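Local coordinates for protein dephospho-CoA kinase (Campylobacter jejuni subsp. jejuni serotype O:2, PDB 4ZO4) that probably catalyses the last step of coenzyme A biosynthesis, the ATP-dependent phosphorylation of the 3'-hydroxyl group of dephospho-CoA, at residues 19-24 with 132-137. Residues are numbered along the deposited sequence; the frame is centred on the assembly and turned at random.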
loop_
_atom_site.group_PDB
_atom_site.type_symbol
_atom_site.label_atom_id
_atom_site.label_comp_id
_atom_site.label_asym_id
_atom_site.label_seq_id
_atom_site.Cartn_x
_atom_site.Cartn_y
_atom_site.Cartn_z
ATOM N N SER A 19 -17.527 23.265 -5.701
ATOM C CA SER A 19 -18.142 23.739 -6.945
ATOM C C SER A 19 -18.891 25.046 -6.728
ATOM O O SER A 19 -18.994 25.880 -7.634
ATOM C CB SER A 19 -19.107 22.702 -7.476
ATOM O OG SER A 19 -20.060 22.400 -6.477
ATOM N N THR A 20 -19.445 25.202 -5.533
ATOM C CA THR A 20 -20.081 26.445 -5.148
ATOM C C THR A 20 -19.047 27.570 -5.022
ATOM O O THR A 20 -19.254 28.650 -5.582
ATOM C CB THR A 20 -20.847 26.284 -3.830
ATOM O OG1 THR A 20 -22.064 25.562 -4.062
ATOM C CG2 THR A 20 -21.158 27.649 -3.220
ATOM N N PHE A 21 -17.941 27.327 -4.314
ATOM C CA PHE A 21 -16.873 28.326 -4.213
ATOM C C PHE A 21 -16.364 28.718 -5.580
ATOM O O PHE A 21 -15.883 29.835 -5.766
ATOM C CB PHE A 21 -15.694 27.833 -3.411
ATOM C CG PHE A 21 -14.601 28.851 -3.271
ATOM C CD1 PHE A 21 -14.445 29.557 -2.097
ATOM C CD2 PHE A 21 -13.728 29.101 -4.309
ATOM C CE1 PHE A 21 -13.447 30.508 -1.971
ATOM C CE2 PHE A 21 -12.721 30.039 -4.187
ATOM C CZ PHE A 21 -12.577 30.738 -3.015
ATOM N N ILE A 22 -16.468 27.797 -6.529
ATOM C CA ILE A 22 -16.078 28.066 -7.929
ATOM C C ILE A 22 -17.160 28.779 -8.742
ATOM O O ILE A 22 -16.849 29.662 -9.549
ATOM C CB ILE A 22 -15.639 26.762 -8.624
ATOM C CG1 ILE A 22 -14.287 26.302 -8.029
ATOM C CG2 ILE A 22 -15.571 26.931 -10.143
ATOM C CD1 ILE A 22 -13.111 27.209 -8.345
ATOM N N GLU A 23 -18.422 28.417 -8.525
ATOM C CA GLU A 23 -19.522 29.118 -9.167
ATOM C C GLU A 23 -19.484 30.599 -8.782
ATOM O O GLU A 23 -19.626 31.477 -9.629
ATOM C CB GLU A 23 -20.862 28.503 -8.775
ATOM C CG GLU A 23 -22.055 29.372 -9.136
ATOM C CD GLU A 23 -21.993 29.863 -10.578
ATOM O OE1 GLU A 23 -22.030 29.013 -11.497
ATOM O OE2 GLU A 23 -21.901 31.096 -10.796
ATOM N N ILE A 24 -19.273 30.858 -7.502
ATOM C CA ILE A 24 -19.162 32.217 -6.979
ATOM C C ILE A 24 -17.877 32.931 -7.455
ATOM O O ILE A 24 -17.898 34.111 -7.765
ATOM C CB ILE A 24 -19.276 32.189 -5.431
ATOM C CG1 ILE A 24 -20.717 31.793 -5.034
ATOM C CG2 ILE A 24 -18.865 33.517 -4.814
ATOM C CD1 ILE A 24 -20.867 31.132 -3.671
ATOM N N LYS A 132 -1.229 28.716 -2.780
ATOM C CA LYS A 132 -1.994 28.606 -1.537
ATOM C C LYS A 132 -3.245 27.703 -1.630
ATOM O O LYS A 132 -3.975 27.663 -2.649
ATOM C CB LYS A 132 -2.387 30.002 -1.033
ATOM C CG LYS A 132 -1.423 30.534 0.009
ATOM C CD LYS A 132 -1.013 31.965 -0.250
ATOM C CE LYS A 132 0.158 32.359 0.636
ATOM N NZ LYS A 132 0.949 33.433 -0.029
ATOM N N VAL A 133 -3.507 27.018 -0.529
ATOM C CA VAL A 133 -4.501 25.986 -0.523
ATOM C C VAL A 133 -5.698 26.408 0.306
ATOM O O VAL A 133 -5.562 26.734 1.495
ATOM C CB VAL A 133 -3.906 24.701 0.062
ATOM C CG1 VAL A 133 -4.761 23.499 -0.294
ATOM C CG2 VAL A 133 -2.512 24.529 -0.466
ATOM N N ILE A 134 -6.868 26.341 -0.321
ATOM C CA ILE A 134 -8.144 26.743 0.283
ATOM C C ILE A 134 -8.983 25.492 0.485
ATOM O O ILE A 134 -9.443 24.865 -0.481
ATOM C CB ILE A 134 -8.949 27.687 -0.662
ATOM C CG1 ILE A 134 -8.256 29.040 -0.819
ATOM C CG2 ILE A 134 -10.392 27.908 -0.172
ATOM C CD1 ILE A 134 -8.959 29.958 -1.807
ATOM N N VAL A 135 -9.190 25.115 1.730
ATOM C CA VAL A 135 -9.990 23.950 1.983
ATOM C C VAL A 135 -11.340 24.373 2.526
ATOM O O VAL A 135 -11.423 25.081 3.542
ATOM C CB VAL A 135 -9.316 22.984 2.975
ATOM C CG1 VAL A 135 -10.186 21.741 3.144
ATOM C CG2 VAL A 135 -7.927 22.594 2.492
ATOM N N ILE A 136 -12.385 23.921 1.854
ATOM C CA ILE A 136 -13.721 24.044 2.367
ATOM C C ILE A 136 -14.066 22.789 3.145
ATOM O O ILE A 136 -14.200 21.697 2.580
ATOM C CB ILE A 136 -14.737 24.257 1.254
ATOM C CG1 ILE A 136 -14.322 25.485 0.440
ATOM C CG2 ILE A 136 -16.100 24.471 1.878
ATOM C CD1 ILE A 136 -14.901 25.534 -0.946
ATOM N N TYR A 137 -14.221 22.991 4.444
ATOM C CA TYR A 137 -14.317 21.948 5.425
ATOM C C TYR A 137 -15.716 21.911 6.043
ATOM O O TYR A 137 -16.262 22.955 6.425
ATOM C CB TYR A 137 -13.308 22.246 6.523
ATOM C CG TYR A 137 -13.232 21.225 7.618
ATOM C CD1 TYR A 137 -13.272 19.851 7.328
ATOM C CD2 TYR A 137 -13.052 21.615 8.939
ATOM C CE1 TYR A 137 -13.156 18.914 8.330
ATOM C CE2 TYR A 137 -12.933 20.679 9.954
ATOM C CZ TYR A 137 -12.984 19.329 9.633
ATOM O OH TYR A 137 -12.884 18.377 10.620
#
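The ring of Phe-21 is the one flat group between helix segment 19-24 and strand segment 132-137, and the CD1 methyls of Ile-134 and Ile-136 both approach it obliquely, one at each end of the side chain. At the root, Ile-136 CD1 lies 3.5 Å from Phe-21 CB, with the ring atom CG next nearest at 4.1 Å. At the far end, Ile-134 CD1 meets Phe-21 CZ at 3.9 Å, and there the two side chains run at about a right angle. Phe-115 adds an edge-to-face ring contact to Phe-21. With CG anti to the backbone N (chi1 -179°), the phenyl group is carried off the helix and along the strand, from the level of Ile-136 to that of Ile-134. Helix 15-27 begins within the P-loop of this P-loop NTPase fold and carries its last residues, Ser-19 among them; Ser-19 and Thr-20, just before the phenylalanine, belong to the predicted ATP site. Strand 132-136 runs parallel to strand 7-12, which leads into that loop, and the contact packs the helix on one face of the parallel sheet. Ile-134 and Ile-136, two residues apart, both direct their CB toward the helix, whereas Val-135 between them contacts Thr-11 and Ala-175. In Ile-134 the extended CG1-CD1 arm (chi2 176°) takes its methyl out to the ring. The nearest CA pair, Phe-21 and Ile-136, is 8.5 Å apart, a gap bridged entirely by hydrocarbon. Helix 185-200 flanks this buried cluster, its Cys-192 and Ile-196 touching Phe-21 and its Phe-188 touching Ile-136, while Ile-179 of the neighbouring strand packs on both Phe-21 and Ile-134.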